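Local coordinates for protein endo-1,4-beta-xylanase C (Paenibacillus barcinonensis, PDB 4XUR) that degrades plant xylan by endohydrolysis of its beta-1,4-xylosidic linkages, this piece being the xylan-binding CBM22-2 module, bound to xylotetraose, at residues L36-G41 / R48-S53; F80-D85 / F164-V169; T90-G95 / F113-L118. All coordinates share one frame; numbering follows the deposited sequence.

Contact 1 (L36-G41 / R48-S53); sequences LEVVSG and RSLKTS. With CA (calcium ion), chain G.
Ser49 O is approached by two donors of the neighbouring strand: Val39 N makes a hydrogen bond of 3.1 Å to it, nearly in line with the carbonyl, and the CA-H of Val38 adds a weaker contact at 3.5 Å. Lys51 O repeats the pattern, taking the N-H of Glu37 and the CA-H of Leu36, while Lys51 N returns a 3.0 Å bond to Glu37 O. Only the return bond from Ser49 N to Val39 O is long and weak. On one face Leu36, Val38 and Leu50 form a greasy patch. CG of Leu50 stands anti to its backbone N (chi1 -179°), which brings CD1 to 3.7 Å from Glu37 O and sets CD2 4.0 Å from Leu36 CD2; the other branch of Leu36, CD1, lies alongside Thr52, 3.9 Å from its OG1. Replacing Leu36 by an alanine would probably open a gap beside Leu50 and deprive Thr52 of an apolar neighbour. The two strands form an antiparallel beta hairpin at the border of the calcium-bearing sheet of the CBM22 beta-sandwich. On the opposite face the beta-branched Val39 lays CG1 3.9 Å from Lys51 CB; beyond that point the lysine runs extended to give NZ to Tyr165 OH, whereas Glu37 makes a salt bridge with Lys35. Near the turn, Arg48 leans its CG on Ser40 CB. Its backbone O binds the calcium ion at 2.3 Å, together with Asp19, Glu21, Ser46 and Asp167.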
ATOM      1  N   LEU A  36       3.894  -7.886   8.956  1.00 16.79           N
ATOM      2  CA  LEU A  36       4.335  -8.013   7.564  1.00 17.60           C
ATOM      3  C   LEU A  36       5.400  -9.074   7.401  1.00 17.71           C
ATOM      4  O   LEU A  36       6.292  -9.205   8.253  1.00 19.28           O
ATOM      5  CB  LEU A  36       4.963  -6.662   7.122  1.00 16.30           C
ATOM      6  CG  LEU A  36       4.021  -5.678   6.425  1.00 17.30           C
ATOM      7  CD1 LEU A  36       3.060  -5.066   7.416  1.00 16.32           C
ATOM      8  CD2 LEU A  36       4.857  -4.595   5.681  1.00 16.32           C
ATOM      9  N   GLU A  37       5.294  -9.843   6.313  1.00 18.50           N
ATOM     10  CA  GLU A  37       6.212 -10.982   6.054  1.00 18.49           C
ATOM     11  C   GLU A  37       6.297 -11.282   4.575  1.00 17.83           C
ATOM     12  O   GLU A  37       5.286 -11.411   3.891  1.00 17.63           O
ATOM     13  CB  GLU A  37       5.741 -12.225   6.802  1.00 19.31           C
ATOM     14  CG  GLU A  37       6.693 -13.391   6.668  1.00 20.43           C
ATOM     15  CD  GLU A  37       6.084 -14.692   7.138  1.00 22.95           C
ATOM     16  OE1 GLU A  37       5.023 -14.642   7.850  1.00 24.67           O
ATOM     17  OE2 GLU A  37       6.650 -15.748   6.798  1.00 22.43           O
ATOM     18  N   VAL A  38       7.522 -11.368   4.054  1.00 17.29           N
ATOM     19  CA  VAL A  38       7.683 -11.831   2.683  1.00 16.39           C
ATOM     20  C   VAL A  38       7.569 -13.357   2.649  1.00 17.91           C
ATOM     21  O   VAL A  38       8.395 -14.055   3.262  1.00 18.21           O
ATOM     22  CB  VAL A  38       9.069 -11.412   2.105  1.00 15.30           C
ATOM     23  CG1 VAL A  38       9.221 -11.872   0.669  1.00 15.10           C
ATOM     24  CG2 VAL A  38       9.256  -9.900   2.188  1.00 14.67           C
ATOM     25  N   VAL A  39       6.547 -13.849   1.971  1.00 18.29           N
ATOM     26  CA  VAL A  39       6.235 -15.284   1.972  1.00 19.17           C
ATOM     27  C   VAL A  39       6.691 -15.863   0.634  1.00 20.19           C
ATOM     28  O   VAL A  39       6.870 -15.148  -0.323  1.00 19.14           O
ATOM     29  CB  VAL A  39       4.719 -15.557   2.136  1.00 19.52           C
ATOM     30  CG1 VAL A  39       4.214 -14.989   3.439  1.00 18.64           C
ATOM     31  CG2 VAL A  39       3.917 -15.075   0.921  1.00 19.54           C
ATOM     32  N   SER A  40       6.938 -17.181   0.615  1.00 20.37           N
ATOM     33  CA  SER A  40       7.168 -17.804  -0.660  1.00 20.24           C
ATOM     34  C   SER A  40       6.088 -18.869  -0.964  1.00 21.09           C
ATOM     35  O   SER A  40       5.482 -19.436  -0.060  1.00 22.45           O
ATOM     36  CB  SER A  40       8.595 -18.408  -0.714  1.00 19.90           C
ATOM     37  OG  SER A  40       8.623 -19.642  -0.001  1.00 22.70           O
ATOM     38  N   GLY A  41       5.876 -19.115  -2.239  1.00 19.85           N
ATOM     39  CA  GLY A  41       4.810 -19.979  -2.726  1.00 22.49           C
ATOM     40  C   GLY A  41       3.513 -19.286  -2.990  1.00 21.67           C
ATOM     41  O   GLY A  41       2.532 -19.904  -3.391  1.00 22.06           O
ATOM     42  N   ARG A  48       7.144 -15.106  -4.706  1.00 20.04           N
ATOM     43  CA  ARG A  48       7.196 -14.334  -3.469  1.00 20.19           C
ATOM     44  C   ARG A  48       6.365 -13.056  -3.549  1.00 17.84           C
ATOM     45  O   ARG A  48       6.209 -12.465  -4.635  1.00 17.60           O
ATOM     46  CB  ARG A  48       8.642 -14.013  -3.089  1.00 22.09           C
ATOM     47  CG  ARG A  48       9.503 -15.289  -2.980  1.00 23.50           C
ATOM     48  CD  ARG A  48      10.747 -15.139  -2.180  1.00 25.26           C
ATOM     49  NE  ARG A  48      11.594 -16.339  -2.325  1.00 32.47           N
ATOM     50  CZ  ARG A  48      12.829 -16.457  -1.855  1.00 29.42           C
ATOM     51  NH1 ARG A  48      13.383 -15.483  -1.164  1.00 28.14           N
ATOM     52  NH2 ARG A  48      13.490 -17.586  -2.064  1.00 31.69           N
ATOM     53  N   SER A  49       5.849 -12.661  -2.387  1.00 16.12           N
ATOM     54  CA  SER A  49       4.997 -11.448  -2.294  1.00 15.59           C
ATOM     55  C   SER A  49       4.950 -11.019  -0.863  1.00 14.41           C
ATOM     56  O   SER A  49       5.508 -11.644   0.000  1.00 14.50           O
ATOM     57  CB  SER A  49       3.626 -11.761  -2.879  1.00 15.74           C
ATOM     58  OG  SER A  49       2.938 -12.731  -2.105  1.00 15.09           O
ATOM     59  N   LEU A  50       4.268  -9.889  -0.576  1.00 12.78           N
ATOM     60  CA  LEU A  50       4.264  -9.353   0.745  1.00 13.56           C
ATOM     61  C   LEU A  50       2.911  -9.550   1.353  1.00 13.42           C
ATOM     62  O   LEU A  50       1.926  -8.980   0.902  1.00 12.33           O
ATOM     63  CB  LEU A  50       4.574  -7.835   0.676  1.00 12.56           C
ATOM     64  CG  LEU A  50       4.615  -7.137   2.049  1.00 12.88           C
ATOM     65  CD1 LEU A  50       5.593  -7.810   2.987  1.00 13.70           C
ATOM     66  CD2 LEU A  50       4.933  -5.665   1.802  1.00 13.94           C
ATOM     67  N   LYS A  51       2.840 -10.408   2.404  1.00 13.37           N
ATOM     68  CA  LYS A  51       1.636 -10.684   3.111  1.00 14.17           C
ATOM     69  C   LYS A  51       1.499  -9.797   4.314  1.00 13.13           C
ATOM     70  O   LYS A  51       2.432  -9.704   5.099  1.00 12.71           O
ATOM     71  CB  LYS A  51       1.558 -12.142   3.546  1.00 14.27           C
ATOM     72  CG  LYS A  51       0.186 -12.535   4.152  1.00 16.24           C
ATOM     73  CD  LYS A  51       0.152 -13.997   4.671  1.00 15.09           C
ATOM     74  CE  LYS A  51      -1.321 -14.379   4.979  1.00 15.97           C
ATOM     75  NZ  LYS A  51      -1.592 -15.836   4.929  1.00 18.58           N
ATOM     76  N   THR A  52       0.350  -9.157   4.453  1.00 12.36           N
ATOM     77  CA  THR A  52       0.020  -8.433   5.685  1.00 13.27           C
ATOM     78  C   THR A  52      -1.109  -9.209   6.388  1.00 13.56           C
ATOM     79  O   THR A  52      -2.136  -9.511   5.803  1.00 14.13           O
ATOM     80  CB  THR A  52      -0.453  -6.968   5.401  1.00 12.64           C
ATOM     81  OG1 THR A  52       0.557  -6.307   4.639  1.00 13.31           O
ATOM     82  CG2 THR A  52      -0.745  -6.262   6.701  1.00 12.31           C
ATOM     83  N   SER A  53      -0.922  -9.444   7.674  1.00 14.74           N
ATOM     84  CA  SER A  53      -1.856 -10.224   8.498  1.00 14.92           C
ATOM     85  C   SER A  53      -1.906  -9.660   9.873  1.00 14.84           C
ATOM     86  O   SER A  53      -1.175  -8.711  10.202  1.00 14.54           O
ATOM     87  CB  SER A  53      -1.401 -11.714   8.551  1.00 15.74           C
ATOM     88  OG  SER A  53      -0.172 -11.824   9.232  1.00 14.60           O
TER
HETATM   89 CA    CA G1005       6.765 -11.356  -6.586  1.00 16.43          CA
HETATM   90  O   HOH W   1       6.997 -10.723  -8.682  1.00 16.82           O

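Contact 2 (F80-D85 / F164-V169); sequences FWAMYD and FYVDDV. With CA (calcium ion), chain G.
Phe80 and Val166 make the tight, buried and apolar side of this antiparallel pair: CE2 of the ring meets Val166 CG1 at 3.8 Å, while Phe80 CB rests 3.7 Å from Val169 CG2. With CG lodged between the backbone N and the carbonyl carbon (chi1 70°), the phenylalanine has its ring in contact with Met144 and Ala146 of strand 139-147. Ala82, its CB 4.3 Å from Val166 CG1, is small, as suits a place beside these larger groups. The backbone is equally firm, Tyr165 N reaching Met83 O at 2.7 Å in an almost straight bond, and the same oxygen lies in the plane of the Tyr165 ring, at its edge. On the other face Met83, bent at chi2 and chi3, lies alongside that ring in an oblique Met-aromatic contact, with CE 3.8 Å from Tyr165 CD1.

The solvent side differs. Asp85, partly exposed, meets Tyr165 by van der Waals contact, OD2 to CE1. Trp81, also partly exposed but stacked on the His44 ring, touches Asp168 CB through CD1, its ring almost perpendicular to the carboxylate. Asp168 OD1 accepts a hydrogen bond from a calcium-bound water, and so works from the second shell. Asp167 grips the metal directly with both carboxylate oxygens, each at 2.5 Å, and OD2 is further held by His44 N: a bidentate aspartate on an inner strand of the CBM22 beta-sandwich, in this module's calcium site.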
ATOM      1  N   PHE A  80       0.269  -1.434  -8.398  1.00 11.56           N
ATOM      2  CA  PHE A  80       0.608  -2.660  -7.658  1.00 11.14           C
ATOM      3  C   PHE A  80      -0.486  -3.681  -7.832  1.00 11.43           C
ATOM      4  O   PHE A  80      -1.569  -3.334  -8.203  1.00 11.70           O
ATOM      5  CB  PHE A  80       0.888  -2.411  -6.167  1.00  9.78           C
ATOM      6  CG  PHE A  80      -0.298  -2.029  -5.317  1.00 11.38           C
ATOM      7  CD1 PHE A  80      -0.626  -0.681  -5.108  1.00 10.61           C
ATOM      8  CD2 PHE A  80      -1.024  -3.003  -4.601  1.00 10.70           C
ATOM      9  CE1 PHE A  80      -1.658  -0.319  -4.232  1.00 10.80           C
ATOM     10  CE2 PHE A  80      -2.062  -2.652  -3.760  1.00 11.03           C
ATOM     11  CZ  PHE A  80      -2.368  -1.309  -3.573  1.00 10.64           C
ATOM     12  N   TRP A  81      -0.150  -4.944  -7.529  1.00 11.44           N
ATOM     13  CA  TRP A  81      -1.108  -6.071  -7.579  1.00 11.86           C
ATOM     14  C   TRP A  81      -1.414  -6.521  -6.222  1.00 11.74           C
ATOM     15  O   TRP A  81      -0.524  -6.568  -5.356  1.00 12.38           O
ATOM     16  CB  TRP A  81      -0.523  -7.203  -8.389  1.00 10.81           C
ATOM     17  CG  TRP A  81      -0.350  -6.846  -9.862  1.00 11.92           C
ATOM     18  CD1 TRP A  81       0.658  -6.128 -10.404  1.00 12.90           C
ATOM     19  CD2 TRP A  81      -1.183  -7.254 -10.950  1.00 13.74           C
ATOM     20  NE1 TRP A  81       0.478  -5.973 -11.743  1.00 13.47           N
ATOM     21  CE2 TRP A  81      -0.658  -6.640 -12.113  1.00 13.98           C
ATOM     22  CE3 TRP A  81      -2.368  -7.959 -11.039  1.00 13.38           C
ATOM     23  CZ2 TRP A  81      -1.229  -6.835 -13.372  1.00 14.62           C
ATOM     24  CZ3 TRP A  81      -2.934  -8.139 -12.297  1.00 14.43           C
ATOM     25  CH2 TRP A  81      -2.389  -7.550 -13.425  1.00 12.93           C
ATOM     26  N   ALA A  82      -2.674  -6.866  -5.983  1.00 12.16           N
ATOM     27  CA  ALA A  82      -3.120  -7.284  -4.651  1.00 12.61           C
ATOM     28  C   ALA A  82      -3.992  -8.501  -4.776  1.00 13.25           C
ATOM     29  O   ALA A  82      -4.636  -8.699  -5.841  1.00 13.35           O
ATOM     30  CB  ALA A  82      -3.862  -6.162  -3.947  1.00 12.23           C
ATOM     31  N   MET A  83      -4.001  -9.311  -3.711  1.00 13.36           N
ATOM     32  CA  MET A  83      -4.815 -10.562  -3.625  1.00 14.56           C
ATOM     33  C   MET A  83      -5.154 -10.861  -2.172  1.00 15.08           C
ATOM     34  O   MET A  83      -4.371 -10.588  -1.276  1.00 13.87           O
ATOM     35  CB  MET A  83      -4.082 -11.712  -4.315  1.00 14.54           C
ATOM     36  CG  MET A  83      -4.898 -13.022  -4.455  1.00 16.42           C
ATOM     37  SD  MET A  83      -4.763 -14.092  -3.007  1.00 17.06           S
ATOM     38  CE  MET A  83      -3.165 -14.813  -3.331  1.00 18.59           C
ATOM     39  N   TYR A  84      -6.351 -11.492  -1.965  1.00 15.74           N
ATOM     40  CA  TYR A  84      -6.724 -12.053  -0.668  1.00 17.24           C
ATOM     41  C   TYR A  84      -7.325 -13.468  -0.924  1.00 17.19           C
ATOM     42  O   TYR A  84      -7.900 -13.688  -1.919  1.00 16.78           O
ATOM     43  CB  TYR A  84      -7.698 -11.118   0.066  1.00 16.62           C
ATOM     44  CG  TYR A  84      -9.162 -11.158  -0.367  1.00 17.36           C
ATOM     45  CD1 TYR A  84      -9.594 -10.494  -1.529  1.00 17.81           C
ATOM     46  CD2 TYR A  84     -10.085 -11.903   0.347  1.00 17.43           C
ATOM     47  CE1 TYR A  84     -10.922 -10.486  -1.908  1.00 18.20           C
ATOM     48  CE2 TYR A  84     -11.433 -11.919  -0.043  1.00 17.03           C
ATOM     49  CZ  TYR A  84     -11.836 -11.300  -1.175  1.00 17.73           C
ATOM     50  OH  TYR A  84     -13.164 -11.337  -1.553  1.00 17.18           O
ATOM     51  N   ASP A  85      -7.109 -14.369   0.027  1.00 19.09           N
ATOM     52  CA  ASP A  85      -7.638 -15.749  -0.124  1.00 21.04           C
ATOM     53  C   ASP A  85      -8.322 -16.327   1.160  1.00 24.50           C
ATOM     54  O   ASP A  85      -8.273 -17.527   1.373  1.00 26.64           O
ATOM     55  CB  ASP A  85      -6.537 -16.685  -0.681  1.00 21.98           C
ATOM     56  CG  ASP A  85      -5.328 -16.844   0.225  1.00 24.57           C
ATOM     57  OD1 ASP A  85      -5.435 -16.633   1.474  1.00 26.79           O
ATOM     58  OD2 ASP A  85      -4.237 -17.209  -0.297  1.00 21.84           O
ATOM     59  N   PHE A 164      -4.032  -9.921   3.457  1.00 14.34           N
ATOM     60  CA  PHE A 164      -3.924  -9.816   2.020  1.00 13.40           C
ATOM     61  C   PHE A 164      -2.457  -9.632   1.572  1.00 13.53           C
ATOM     62  O   PHE A 164      -1.601  -9.326   2.364  1.00 11.88           O
ATOM     63  CB  PHE A 164      -4.806  -8.698   1.434  1.00 14.22           C
ATOM     64  CG  PHE A 164      -4.416  -7.293   1.850  1.00 14.05           C
ATOM     65  CD1 PHE A 164      -3.432  -6.631   1.188  1.00 14.11           C
ATOM     66  CD2 PHE A 164      -5.061  -6.681   2.897  1.00 13.57           C
ATOM     67  CE1 PHE A 164      -3.082  -5.344   1.585  1.00 14.41           C
ATOM     68  CE2 PHE A 164      -4.746  -5.382   3.271  1.00 14.55           C
ATOM     69  CZ  PHE A 164      -3.731  -4.737   2.592  1.00 14.13           C
ATOM     70  N   TYR A 165      -2.252  -9.899   0.301  1.00 12.75           N
ATOM     71  CA  TYR A 165      -0.944  -9.910  -0.364  1.00 13.42           C
ATOM     72  C   TYR A 165      -0.838  -8.742  -1.302  1.00 12.48           C
ATOM     73  O   TYR A 165      -1.817  -8.375  -1.928  1.00 12.16           O
ATOM     74  CB  TYR A 165      -0.763 -11.201  -1.206  1.00 14.51           C
ATOM     75  CG  TYR A 165      -0.959 -12.476  -0.375  1.00 14.58           C
ATOM     76  CD1 TYR A 165      -2.252 -12.975  -0.139  1.00 14.81           C
ATOM     77  CD2 TYR A 165       0.133 -13.090   0.226  1.00 15.77           C
ATOM     78  CE1 TYR A 165      -2.435 -14.150   0.648  1.00 16.56           C
ATOM     79  CE2 TYR A 165      -0.019 -14.230   1.024  1.00 15.59           C
ATOM     80  CZ  TYR A 165      -1.322 -14.758   1.196  1.00 15.74           C
ATOM     81  OH  TYR A 165      -1.490 -15.876   1.981  1.00 16.50           O
ATOM     82  N   VAL A 166       0.359  -8.154  -1.394  1.00 12.12           N
ATOM     83  CA  VAL A 166       0.679  -7.262  -2.513  1.00 12.55           C
ATOM     84  C   VAL A 166       1.974  -7.688  -3.217  1.00 11.50           C
ATOM     85  O   VAL A 166       2.803  -8.351  -2.594  1.00 12.39           O
ATOM     86  CB  VAL A 166       0.858  -5.758  -2.114  1.00 11.67           C
ATOM     87  CG1 VAL A 166      -0.425  -5.218  -1.474  1.00 12.00           C
ATOM     88  CG2 VAL A 166       2.029  -5.548  -1.188  1.00 11.88           C
ATOM     89  N   ASP A 167       2.097  -7.354  -4.480  1.00 11.36           N
ATOM     90  CA  ASP A 167       3.254  -7.721  -5.310  1.00 11.99           C
ATOM     91  C   ASP A 167       3.403  -6.761  -6.493  1.00 11.75           C
ATOM     92  O   ASP A 167       2.489  -6.014  -6.833  1.00 11.95           O
ATOM     93  CB  ASP A 167       3.092  -9.178  -5.823  1.00 11.34           C
ATOM     94  CG  ASP A 167       4.383  -9.854  -6.165  1.00 11.67           C
ATOM     95  OD1 ASP A 167       5.509  -9.345  -5.881  1.00 10.05           O
ATOM     96  OD2 ASP A 167       4.267 -10.983  -6.699  1.00 10.54           O
ATOM     97  N   ASP A 168       4.583  -6.767  -7.107  1.00 13.11           N
ATOM     98  CA  ASP A 168       4.849  -6.037  -8.362  1.00 13.51           C
ATOM     99  C   ASP A 168       4.461  -4.535  -8.268  1.00 12.29           C
ATOM    100  O   ASP A 168       3.726  -4.008  -9.127  1.00 12.43           O
ATOM    101  CB  ASP A 168       4.176  -6.724  -9.558  1.00 14.34           C
ATOM    102  CG  ASP A 168       4.867  -8.040  -9.947  1.00 14.45           C
ATOM    103  OD1 ASP A 168       6.077  -8.256  -9.599  1.00 14.14           O
ATOM    104  OD2 ASP A 168       4.184  -8.889 -10.580  1.00 15.53           O
ATOM    105  N   VAL A 169       4.942  -3.894  -7.220  1.00 11.94           N
ATOM    106  CA  VAL A 169       4.719  -2.468  -6.976  1.00 12.70           C
ATOM    107  C   VAL A 169       5.702  -1.723  -7.872  1.00 13.79           C
ATOM    108  O   VAL A 169       6.903  -2.052  -7.903  1.00 14.44           O
ATOM    109  CB  VAL A 169       5.021  -2.079  -5.524  1.00 12.76           C
ATOM    110  CG1 VAL A 169       4.743  -0.606  -5.348  1.00 11.76           C
ATOM    111  CG2 VAL A 169       4.163  -2.876  -4.551  1.00 12.86           C
TER
HETATM  112 CA    CA G1005       6.765 -11.356  -6.586  1.00 16.43          CA
HETATM  113  O   HOH W   1       6.997 -10.723  -8.682  1.00 16.82           O

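Contact 3 (T90-G95 / F113-L118); sequences TQVING and FASTTL
Gln91 to Gly95 pair with Leu118 to Ala114 as antiparallel strands whose axes approach to 4.5 Å at 156°. They are the arms of a beta hairpin in the four-stranded sheet, and its regular ladder is interrupted by a classic beta bulge, where Phe113 and Ala114 both face Gly95. Gly95 O accepts the N-H of Phe113 at 3.0 Å and, more weakly, that of Ala114. Ile93 and Leu118 point into the sandwich, CB of the one 3.7 Å from CD1 of the other, and Leu118 goes on to touch Ala82; such branched apolar side chains suit an inward face. The other face is largely polar. Ser115 OG, anti to its backbone N (chi1 175°), donates a 3.1 Å hydrogen bond to Asn94 OD1, which helps to fix the rotation of the amide; the Asn94 side chain lies about 6 Å from a bound xylose unit, and its backbone is hydrogen-bonded to that of Glu147, a residue of the xylotetraose pocket. Val92 packs CG1 against Ser115 OG, and CG2 beside Thr117 OG1. A CB on Gly95 would clash with Phe113 CZ, which accounts for the glycine: its CA makes a CH-pi contact over the ring face, and Phe113 CE2 comes within 3.3 Å of Gly95 C.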
ATOM      1  N   THR A  90     -16.097 -11.067  -2.266  1.00 26.73           N
ATOM      2  CA  THR A  90     -15.415  -9.898  -2.829  1.00 25.96           C
ATOM      3  C   THR A  90     -14.998  -8.928  -1.714  1.00 24.92           C
ATOM      4  O   THR A  90     -15.620  -8.877  -0.633  1.00 22.13           O
ATOM      5  CB  THR A  90     -16.303  -9.119  -3.830  1.00 25.52           C
ATOM      6  OG1 THR A  90     -17.337  -8.398  -3.137  1.00 26.06           O
ATOM      7  CG2 THR A  90     -16.871 -10.053  -4.841  1.00 26.56           C
ATOM      8  N   GLN A  91     -13.962  -8.091  -1.996  1.00 20.02           N
ATOM      9  CA  GLN A  91     -13.599  -7.058  -1.048  1.00 20.35           C
ATOM     10  C   GLN A  91     -12.833  -5.915  -1.828  1.00 17.28           C
ATOM     11  O   GLN A  91     -12.051  -6.213  -2.691  1.00 16.33           O
ATOM     12  CB  GLN A  91     -12.723  -7.665   0.054  1.00 20.15           C
ATOM     13  CG  GLN A  91     -12.103  -6.681   1.061  1.00 20.21           C
ATOM     14  CD  GLN A  91     -13.137  -5.944   1.877  1.00 24.28           C
ATOM     15  OE1 GLN A  91     -13.947  -6.582   2.555  1.00 23.17           O
ATOM     16  NE2 GLN A  91     -13.114  -4.602   1.842  1.00 22.72           N
ATOM     17  N   VAL A  92     -13.093  -4.685  -1.423  1.00 14.67           N
ATOM     18  CA  VAL A  92     -12.398  -3.512  -1.978  1.00 14.96           C
ATOM     19  C   VAL A  92     -11.031  -3.412  -1.314  1.00 15.34           C
ATOM     20  O   VAL A  92     -10.918  -3.553  -0.088  1.00 15.54           O
ATOM     21  CB  VAL A  92     -13.192  -2.209  -1.662  1.00 16.74           C
ATOM     22  CG1 VAL A  92     -12.388  -1.008  -2.061  1.00 16.86           C
ATOM     23  CG2 VAL A  92     -14.575  -2.309  -2.354  1.00 17.29           C
ATOM     24  N   ILE A  93     -10.010  -3.112  -2.098  1.00 13.24           N
ATOM     25  CA  ILE A  93      -8.697  -2.720  -1.506  1.00 14.16           C
ATOM     26  C   ILE A  93      -8.344  -1.347  -2.082  1.00 13.58           C
ATOM     27  O   ILE A  93      -8.565  -1.098  -3.235  1.00 13.53           O
ATOM     28  CB  ILE A  93      -7.599  -3.746  -1.832  1.00 15.78           C
ATOM     29  CG1 ILE A  93      -7.806  -5.020  -1.022  1.00 16.83           C
ATOM     30  CG2 ILE A  93      -6.225  -3.220  -1.452  1.00 15.73           C
ATOM     31  CD1 ILE A  93      -7.461  -4.917   0.458  1.00 16.66           C
ATOM     32  N   ASN A  94      -7.781  -0.495  -1.246  1.00 13.42           N
ATOM     33  CA  ASN A  94      -7.489   0.875  -1.652  1.00 12.81           C
ATOM     34  C   ASN A  94      -5.988   1.027  -1.720  1.00 11.51           C
ATOM     35  O   ASN A  94      -5.238   0.445  -0.910  1.00 11.20           O
ATOM     36  CB  ASN A  94      -8.043   1.859  -0.579  1.00 13.63           C
ATOM     37  CG  ASN A  94      -9.571   1.960  -0.596  1.00 15.49           C
ATOM     38  OD1 ASN A  94     -10.241   1.382  -1.465  1.00 17.59           O
ATOM     39  ND2 ASN A  94     -10.129   2.671   0.374  1.00 16.60           N
ATOM     40  N   GLY A  95      -5.514   1.792  -2.690  1.00  9.63           N
ATOM     41  CA  GLY A  95      -4.125   2.329  -2.603  1.00  9.84           C
ATOM     42  C   GLY A  95      -4.201   3.750  -2.056  1.00  9.35           C
ATOM     43  O   GLY A  95      -5.014   4.555  -2.517  1.00 10.33           O
ATOM     44  N   PHE A 113      -5.614   7.237  -3.643  1.00 12.66           N
ATOM     45  CA  PHE A 113      -5.370   7.457  -5.019  1.00 13.05           C
ATOM     46  C   PHE A 113      -6.014   6.423  -5.952  1.00 13.35           C
ATOM     47  O   PHE A 113      -6.189   6.711  -7.192  1.00 12.72           O
ATOM     48  CB  PHE A 113      -3.841   7.586  -5.297  1.00 12.26           C
ATOM     49  CG  PHE A 113      -3.059   6.303  -5.115  1.00 12.08           C
ATOM     50  CD1 PHE A 113      -3.019   5.329  -6.114  1.00 11.29           C
ATOM     51  CD2 PHE A 113      -2.351   6.092  -3.952  1.00 10.98           C
ATOM     52  CE1 PHE A 113      -2.266   4.166  -5.928  1.00 12.04           C
ATOM     53  CE2 PHE A 113      -1.587   4.941  -3.772  1.00 11.22           C
ATOM     54  CZ  PHE A 113      -1.524   3.998  -4.767  1.00 11.80           C
ATOM     55  N   ALA A 114      -6.402   5.273  -5.448  1.00 12.79           N
ATOM     56  CA  ALA A 114      -7.070   4.293  -6.257  1.00 13.12           C
ATOM     57  C   ALA A 114      -7.713   3.189  -5.402  1.00 15.34           C
ATOM     58  O   ALA A 114      -7.325   2.982  -4.259  1.00 14.02           O
ATOM     59  CB  ALA A 114      -6.098   3.662  -7.249  1.00 13.52           C
ATOM     60  N   SER A 115      -8.676   2.496  -6.023  1.00 16.99           N
ATOM     61  CA  SER A 115      -9.513   1.482  -5.390  1.00 19.14           C
ATOM     62  C   SER A 115     -10.003   0.522  -6.434  1.00 21.61           C
ATOM     63  O   SER A 115     -10.394   0.977  -7.508  1.00 22.02           O
ATOM     64  CB  SER A 115     -10.720   2.148  -4.772  1.00 20.27           C
ATOM     65  OG  SER A 115     -11.643   1.186  -4.233  1.00 25.09           O
ATOM     66  N   THR A 116      -9.983  -0.801  -6.148  1.00 21.21           N
ATOM     67  CA  THR A 116     -10.582  -1.806  -7.010  1.00 22.52           C
ATOM     68  C   THR A 116     -11.264  -2.868  -6.134  1.00 20.84           C
ATOM     69  O   THR A 116     -10.896  -3.041  -4.967  1.00 19.22           O
ATOM     70  CB  THR A 116      -9.589  -2.490  -7.965  1.00 22.10           C
ATOM     71  OG1 THR A 116      -8.760  -3.415  -7.248  1.00 23.84           O
ATOM     72  CG2 THR A 116      -8.686  -1.525  -8.656  1.00 24.39           C
ATOM     73  N   THR A 117     -12.278  -3.547  -6.716  1.00 22.98           N
ATOM     74  CA  THR A 117     -12.938  -4.670  -6.053  1.00 22.03           C
ATOM     75  C   THR A 117     -12.254  -5.995  -6.484  1.00 20.38           C
ATOM     76  O   THR A 117     -12.210  -6.316  -7.640  1.00 20.06           O
ATOM     77  CB  THR A 117     -14.481  -4.708  -6.407  1.00 21.74           C
ATOM     78  OG1 THR A 117     -15.122  -3.519  -5.908  1.00 23.71           O
ATOM     79  CG2 THR A 117     -15.156  -5.922  -5.718  1.00 22.89           C
ATOM     80  N   LEU A 118     -11.753  -6.728  -5.520  1.00 20.12           N
ATOM     81  CA  LEU A 118     -11.050  -7.982  -5.798  1.00 20.02           C
ATOM     82  C   LEU A 118     -12.020  -9.136  -5.519  1.00 21.07           C
ATOM     83  O   LEU A 118     -12.791  -9.071  -4.557  1.00 19.75           O
ATOM     84  CB  LEU A 118      -9.844  -8.134  -4.943  1.00 21.92           C
ATOM     85  CG  LEU A 118      -8.676  -7.207  -5.311  1.00 21.21           C
ATOM     86  CD1 LEU A 118      -8.864  -5.907  -4.571  1.00 21.98           C
ATOM     87  CD2 LEU A 118      -7.405  -7.859  -4.987  1.00 22.68           C
TER

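Contacts 1 and 2 belong to one antiparallel sheet, their centres 9 Å apart, because strand 48-53 borders strand 164-173: Thr52 N and Leu50 O probably hydrogen-bond to Phe164 O and Val166 N. Both supply ligands to the same calcium ion, which thus ties a hairpin from early in the chain to its last strand. Contact 3 lies in the four-stranded sheet, 11 Å from contact 2 between centres, and touches it where Tyr84 OH packs on Thr90 and Gln91; from contact 1 it is 19 Å, without touching. Along the chain contact 1 closes first; contact 2 then spans the segment that includes contact 3. The two sheets together form the sandwich, with xylotetraose and calcium at separate sites.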